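Local coordinates for protein 433aa long hypothetical phosphoribosylglycinamide formyl transferase (Pyrococcus horikoshii, PDB 2DWC) that is a hypothetical protein of the ATP-grasp superfamily related to PurT, with a Rossmann-like N-terminal domain and adenosine-5'-diphosphate bound in the model, at residues Lys21-Ser27 / Val43-Asp49; Lys82-Pro88 / Tyr106-Pro110. All coordinates share one frame; numbering follows the deposited sequence.

How the contacts relate
Both contacts reach one small parallel sheet in the preATP-grasp region, and their centres lie about 10 Å apart. Contact 1 pairs the inner strands 21-25 and 44-49; contact 2 starts from the edge strand 85-88 and adds the loop 106-110 to its far side. Strand 21-25 is common ground, since it also bonds to 82-88: Lys21 O accepts from Asp84 N at 2.8 Å, and Leu23 O from Ile87 N at the same 2.8 Å. Leu25 CD1 packs on Ile86 CG2 (3.6 Å). No residue of either contact lines the adenosine-5'-diphosphate pocket. A sulfate ion, probably from the crystallisation liquor, lies about 6 Å from the Asp49 side chain.

Contact 1. Residues Lys21-Ser27 / Val43-Asp49; sequences KILLLGS and VEVVAVD
Val43 CG1 faces Ile22 CG2 at 4.2 Å, a side-chain contact just ahead of the pairing between the two parallel strands of a beta-alpha-beta unit whose crossover is helix 29-40, in a Rossmann-like fold. The Glu44 side chain lies alongside that of Lys21, yet NZ and OE1 stay 4.3 Å apart, beyond a salt bridge. A water closes the gap, accepting from Lys21 NZ and donating to Glu44 OE1, while the ionic partners lie elsewhere: Glu81 for the lysine and Arg62 for the glutamate. The Glu44 carbonyl receives Ile22 N, the first in a regular series of backbone bonds. Val45 turns to the other face, where its two methyls touch Ile22 and Leu24 beneath helix 29-40. Val46 returns to the lysine side. Its CG2 rests against the aliphatic part of Lys21, and its CG1 presses on Leu23 CD1 at 3.5 Å, a tight methyl contact. With chi1 at -179°, Leu23 extends CG away from its own backbone N, and CD1 also meets Val48 CG2 at 3.6 Å, joining two valines of the neighbouring strand. Ala47, small and back on the Val45 face, has its CB 3.4 Å from Ser27 OG. Val48 offers its carbonyl to two donors: Gly26 N at 2.8 Å and, more weakly, the Ser27 hydroxyl. Gly26 lies in what looks like a Rossmann-type glycine-rich turn, and the bonds accepted by Val48 O and Asp49 OD2 tie that turn to the neighbouring strand. At Asp49 the grip passes from backbone to side chain: OD2 takes Ser27 N at 2.7 Å in an almost straight bond (173° at the hydrogen), approached on the anti side of the carboxylate and 33° out of its plane.

Contact 2. Residues Lys82-Pro88 / Tyr106-Pro110; sequences KPDAIIP and YFVVP
Tyr106 carries CG beside its backbone N (chi1 -69°), which sends the ring along the start of 82-88, where CE2 comes to 3.7 Å from Lys82 CA and the hydroxyl lies against the lysine's methylenes. In Phe107 the first torsion takes another position, with CG opposite the backbone N (chi1 -179°), and the ring leaves in another direction; its edge meets Asp84 O in plane, CD2 lying 3.8 Å from that oxygen. Between the two aromatics a water takes a hydrogen bond from Phe107 N at 2.9 Å and gives one to Pro83 O at 2.8 Å, spanning a stretch where the backbones do not pair directly. Direct pairing begins at Ile86, whose N-H reaches Phe107 O at 2.8 Å and whose carbonyl accepts Val109 N at 3.1 Å. These two bonds form a single bridge, with Val108 opposite Ile86 and both chains running the same way. The isoleucine's CD1 packs against Tyr106 CB at 3.8 Å and also meets Val108 CG2. Farther on, Pro88 CD rests on Val109 O at 3.4 Å. The loop 106-110, between helices 95-103 and 112-118, thus flanks edge strand 85-88 on the side away from strand 21-25; Tyr106 and Ile86 pack on helix 71-81, whereas Val109 and Ile87 meet helix 313-322.

Contact 1. Residues Lys21-Ser27 / Val43-Asp49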
loop_
_atom_site.group_PDB
_atom_site.type_symbol
_atom_site.label_atom_id
_atom_site.label_comp_id
_atom_site.label_asym_id
_atom_site.label_seq_id
_atom_site.Cartn_x
_atom_site.Cartn_y
_atom_site.Cartn_z
ATOM N N LYS B 21 -12.215 11.590 -9.469
ATOM C CA LYS B 21 -11.946 10.430 -10.339
ATOM C C LYS B 21 -10.668 10.645 -11.160
ATOM O O LYS B 21 -10.429 11.745 -11.685
ATOM C CB LYS B 21 -13.135 10.270 -11.325
ATOM C CG LYS B 21 -13.008 9.030 -12.255
ATOM C CD LYS B 21 -14.105 9.115 -13.346
ATOM C CE LYS B 21 -15.473 8.983 -12.699
ATOM N NZ LYS B 21 -16.564 9.079 -13.733
ATOM N N ILE B 22 -9.810 9.636 -11.190
ATOM C CA ILE B 22 -8.630 9.741 -12.054
ATOM C C ILE B 22 -8.788 8.754 -13.193
ATOM O O ILE B 22 -9.444 7.728 -13.025
ATOM C CB ILE B 22 -7.324 9.415 -11.308
ATOM C CG1 ILE B 22 -7.353 7.975 -10.729
ATOM C CG2 ILE B 22 -7.107 10.492 -10.203
ATOM C CD1 ILE B 22 -5.994 7.601 -10.057
ATOM N N LEU B 23 -8.187 9.078 -14.351
ATOM C CA LEU B 23 -8.255 8.226 -15.528
ATOM C C LEU B 23 -6.795 7.874 -15.854
ATOM O O LEU B 23 -6.011 8.752 -16.230
ATOM C CB LEU B 23 -8.903 8.993 -16.712
ATOM C CG LEU B 23 -9.033 8.145 -17.971
ATOM C CD1 LEU B 23 -10.009 6.974 -17.760
ATOM C CD2 LEU B 23 -9.517 9.052 -19.114
ATOM N N LEU B 24 -6.452 6.602 -15.648
ATOM C CA LEU B 24 -5.093 6.130 -15.931
ATOM C C LEU B 24 -4.981 5.691 -17.397
ATOM O O LEU B 24 -5.708 4.796 -17.808
ATOM C CB LEU B 24 -4.766 4.917 -15.031
ATOM C CG LEU B 24 -4.780 5.273 -13.532
ATOM C CD1 LEU B 24 -4.576 3.988 -12.739
ATOM C CD2 LEU B 24 -3.609 6.227 -13.193
ATOM N N LEU B 25 -4.138 6.352 -18.200
ATOM C CA LEU B 25 -3.948 5.917 -19.602
ATOM C C LEU B 25 -2.677 5.075 -19.564
ATOM O O LEU B 25 -1.545 5.601 -19.644
ATOM C CB LEU B 25 -3.844 7.121 -20.531
ATOM C CG LEU B 25 -5.124 7.988 -20.502
ATOM C CD1 LEU B 25 -4.963 9.102 -21.615
ATOM C CD2 LEU B 25 -6.447 7.181 -20.769
ATOM N N GLY B 26 -2.858 3.741 -19.470
ATOM C CA GLY B 26 -1.713 2.859 -19.270
ATOM C C GLY B 26 -1.946 2.272 -17.897
ATOM O O GLY B 26 -2.032 3.008 -16.897
ATOM N N SER B 27 -2.072 0.937 -17.825
ATOM C CA SER B 27 -2.425 0.294 -16.569
ATOM C C SER B 27 -1.402 -0.719 -16.108
ATOM O O SER B 27 -1.756 -1.765 -15.570
ATOM C CB SER B 27 -3.799 -0.391 -16.735
ATOM O OG SER B 27 -4.793 0.595 -17.075
ATOM N N VAL B 43 -10.622 7.711 -3.678
ATOM C CA VAL B 43 -10.709 8.359 -4.986
ATOM C C VAL B 43 -11.066 7.298 -6.041
ATOM O O VAL B 43 -10.516 6.192 -6.032
ATOM C CB VAL B 43 -9.394 9.052 -5.339
ATOM C CG1 VAL B 43 -9.423 9.567 -6.810
ATOM C CG2 VAL B 43 -9.231 10.300 -4.373
ATOM N N GLU B 44 -11.991 7.654 -6.935
ATOM C CA GLU B 44 -12.469 6.709 -7.936
ATOM C C GLU B 44 -11.427 6.563 -9.038
ATOM O O GLU B 44 -10.882 7.548 -9.516
ATOM C CB GLU B 44 -13.801 7.221 -8.503
ATOM C CG GLU B 44 -14.552 6.147 -9.353
ATOM C CD GLU B 44 -16.053 6.422 -9.475
ATOM O OE1 GLU B 44 -16.600 6.205 -10.581
ATOM O OE2 GLU B 44 -16.693 6.824 -8.467
ATOM N N VAL B 45 -11.194 5.330 -9.489
ATOM C CA VAL B 45 -10.165 5.064 -10.509
ATOM C C VAL B 45 -10.705 4.359 -11.741
ATOM O O VAL B 45 -11.367 3.328 -11.613
ATOM C CB VAL B 45 -9.067 4.102 -9.949
ATOM C CG1 VAL B 45 -7.948 3.885 -10.989
ATOM C CG2 VAL B 45 -8.462 4.714 -8.688
ATOM N N VAL B 46 -10.409 4.908 -12.916
ATOM C CA VAL B 46 -10.804 4.256 -14.156
ATOM C C VAL B 46 -9.450 4.006 -14.843
ATOM O O VAL B 46 -8.641 4.923 -14.987
ATOM C CB VAL B 46 -11.679 5.154 -14.996
ATOM C CG1 VAL B 46 -11.982 4.471 -16.324
ATOM C CG2 VAL B 46 -12.956 5.392 -14.262
ATOM N N ALA B 47 -9.222 2.749 -15.231
ATOM C CA ALA B 47 -7.940 2.346 -15.822
ATOM C C ALA B 47 -8.119 1.936 -17.266
ATOM O O ALA B 47 -8.983 1.115 -17.568
ATOM C CB ALA B 47 -7.397 1.141 -14.999
ATOM N N VAL B 48 -7.254 2.447 -18.127
ATOM C CA VAL B 48 -7.321 2.153 -19.562
ATOM C C VAL B 48 -6.030 1.516 -20.050
ATOM O O VAL B 48 -4.926 1.883 -19.613
ATOM C CB VAL B 48 -7.510 3.494 -20.356
ATOM C CG1 VAL B 48 -7.732 3.242 -21.890
ATOM C CG2 VAL B 48 -8.719 4.264 -19.757
ATOM N N ASP B 49 -6.155 0.546 -20.947
ATOM C CA ASP B 49 -4.967 -0.009 -21.575
ATOM C C ASP B 49 -5.385 -0.800 -22.818
ATOM O O ASP B 49 -6.571 -0.846 -23.150
ATOM C CB ASP B 49 -4.126 -0.875 -20.618
ATOM C CG ASP B 49 -2.631 -0.810 -20.943
ATOM O OD1 ASP B 49 -2.241 -0.908 -22.148
ATOM O OD2 ASP B 49 -1.812 -0.723 -19.988
HETATM O O HOH W 1 -18.439 8.404 -11.851
#

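Contact 2. Residues Lys82-Pro88 / Tyr106-Pro110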
loop_
_atom_site.group_PDB
_atom_site.type_symbol
_atom_site.label_atom_id
_atom_site.label_comp_id
_atom_site.label_asym_id
_atom_site.label_seq_id
_atom_site.Cartn_x
_atom_site.Cartn_y
_atom_site.Cartn_z
ATOM N N LYS B 82 -15.342 12.034 -17.614
ATOM C CA LYS B 82 -15.095 13.422 -17.151
ATOM C C LYS B 82 -14.283 13.395 -15.882
ATOM O O LYS B 82 -14.704 13.869 -14.819
ATOM C CB LYS B 82 -16.436 14.124 -16.948
ATOM C CG LYS B 82 -17.239 14.107 -18.237
ATOM C CD LYS B 82 -18.420 15.083 -18.208
ATOM C CE LYS B 82 -18.959 15.296 -19.612
ATOM N NZ LYS B 82 -19.721 14.104 -20.033
ATOM N N PRO B 83 -13.050 12.862 -15.988
ATOM C CA PRO B 83 -12.152 12.744 -14.848
ATOM C C PRO B 83 -11.555 14.071 -14.344
ATOM O O PRO B 83 -11.489 15.034 -15.116
ATOM C CB PRO B 83 -11.077 11.816 -15.378
ATOM C CG PRO B 83 -10.937 12.193 -16.759
ATOM C CD PRO B 83 -12.382 12.453 -17.238
ATOM N N ASP B 84 -11.132 14.088 -13.057
ATOM C CA ASP B 84 -10.434 15.271 -12.491
ATOM C C ASP B 84 -8.981 15.333 -12.943
ATOM O O ASP B 84 -8.342 16.402 -12.869
ATOM C CB ASP B 84 -10.499 15.199 -10.952
ATOM C CG ASP B 84 -11.931 15.349 -10.464
ATOM O OD1 ASP B 84 -12.598 14.334 -10.191
ATOM O OD2 ASP B 84 -12.446 16.497 -10.444
ATOM N N ALA B 85 -8.418 14.187 -13.333
ATOM C CA ALA B 85 -7.056 14.142 -13.860
ATOM C C ALA B 85 -6.925 13.001 -14.817
ATOM O O ALA B 85 -7.440 11.907 -14.538
ATOM C CB ALA B 85 -6.023 13.962 -12.710
ATOM N N ILE B 86 -6.261 13.267 -15.946
ATOM C CA ILE B 86 -5.960 12.260 -16.997
ATOM C C ILE B 86 -4.453 12.039 -16.821
ATOM O O ILE B 86 -3.657 12.957 -16.993
ATOM C CB ILE B 86 -6.271 12.849 -18.363
ATOM C CG1 ILE B 86 -7.761 13.103 -18.422
ATOM C CG2 ILE B 86 -5.790 11.868 -19.493
ATOM C CD1 ILE B 86 -8.196 13.766 -19.752
ATOM N N ILE B 87 -4.096 10.820 -16.440
ATOM C CA ILE B 87 -2.732 10.430 -16.078
ATOM C C ILE B 87 -2.114 9.461 -17.056
ATOM O O ILE B 87 -2.354 8.245 -16.991
ATOM C CB ILE B 87 -2.774 9.798 -14.659
ATOM C CG1 ILE B 87 -3.459 10.754 -13.671
ATOM C CG2 ILE B 87 -1.362 9.469 -14.187
ATOM C CD1 ILE B 87 -3.592 10.246 -12.196
ATOM N N PRO B 88 -1.335 9.978 -18.003
ATOM C CA PRO B 88 -0.676 9.113 -18.996
ATOM C C PRO B 88 0.430 8.351 -18.288
ATOM O O PRO B 88 1.245 8.958 -17.602
ATOM C CB PRO B 88 -0.104 10.097 -20.027
ATOM C CG PRO B 88 -0.645 11.429 -19.700
ATOM C CD PRO B 88 -1.027 11.410 -18.221
ATOM N N TYR B 106 -10.030 19.536 -19.651
ATOM C CA TYR B 106 -9.758 18.377 -18.796
ATOM C C TYR B 106 -8.292 18.449 -18.460
ATOM O O TYR B 106 -7.457 18.673 -19.358
ATOM C CB TYR B 106 -10.018 17.056 -19.533
ATOM C CG TYR B 106 -11.480 16.871 -19.799
ATOM C CD1 TYR B 106 -12.019 17.188 -21.040
ATOM C CD2 TYR B 106 -12.343 16.450 -18.784
ATOM C CE1 TYR B 106 -13.378 17.104 -21.278
ATOM C CE2 TYR B 106 -13.731 16.352 -19.028
ATOM C CZ TYR B 106 -14.216 16.687 -20.271
ATOM O OH TYR B 106 -15.562 16.608 -20.516
ATOM N N PHE B 107 -7.961 18.118 -17.207
ATOM C CA PHE B 107 -6.604 18.254 -16.719
ATOM C C PHE B 107 -5.689 17.067 -17.083
ATOM O O PHE B 107 -5.799 15.979 -16.515
ATOM C CB PHE B 107 -6.639 18.471 -15.187
ATOM C CG PHE B 107 -5.280 18.654 -14.572
ATOM C CD1 PHE B 107 -4.330 19.493 -15.189
ATOM C CD2 PHE B 107 -4.942 17.998 -13.391
ATOM C CE1 PHE B 107 -3.047 19.677 -14.633
ATOM C CE2 PHE B 107 -3.632 18.190 -12.816
ATOM C CZ PHE B 107 -2.704 19.035 -13.462
ATOM N N VAL B 108 -4.814 17.305 -18.051
ATOM C CA VAL B 108 -3.822 16.327 -18.505
ATOM C C VAL B 108 -2.527 16.576 -17.732
ATOM O O VAL B 108 -2.025 17.719 -17.660
ATOM C CB VAL B 108 -3.590 16.492 -20.008
ATOM C CG1 VAL B 108 -2.509 15.539 -20.507
ATOM C CG2 VAL B 108 -4.920 16.226 -20.748
ATOM N N VAL B 109 -1.979 15.501 -17.166
ATOM C CA VAL B 109 -0.796 15.561 -16.297
ATOM C C VAL B 109 0.515 15.269 -17.001
ATOM O O VAL B 109 0.611 14.302 -17.769
ATOM C CB VAL B 109 -0.945 14.484 -15.190
ATOM C CG1 VAL B 109 0.373 14.286 -14.405
ATOM C CG2 VAL B 109 -2.118 14.879 -14.269
ATOM N N PRO B 110 1.541 16.111 -16.791
ATOM C CA PRO B 110 1.597 17.340 -15.964
ATOM C C PRO B 110 0.940 18.457 -16.780
ATOM O O PRO B 110 0.365 19.412 -16.218
ATOM C CB PRO B 110 3.100 17.520 -15.721
ATOM C CG PRO B 110 3.708 16.976 -16.984
ATOM C CD PRO B 110 2.877 15.725 -17.278
HETATM O O HOH W 2 -10.295 17.547 -15.529
#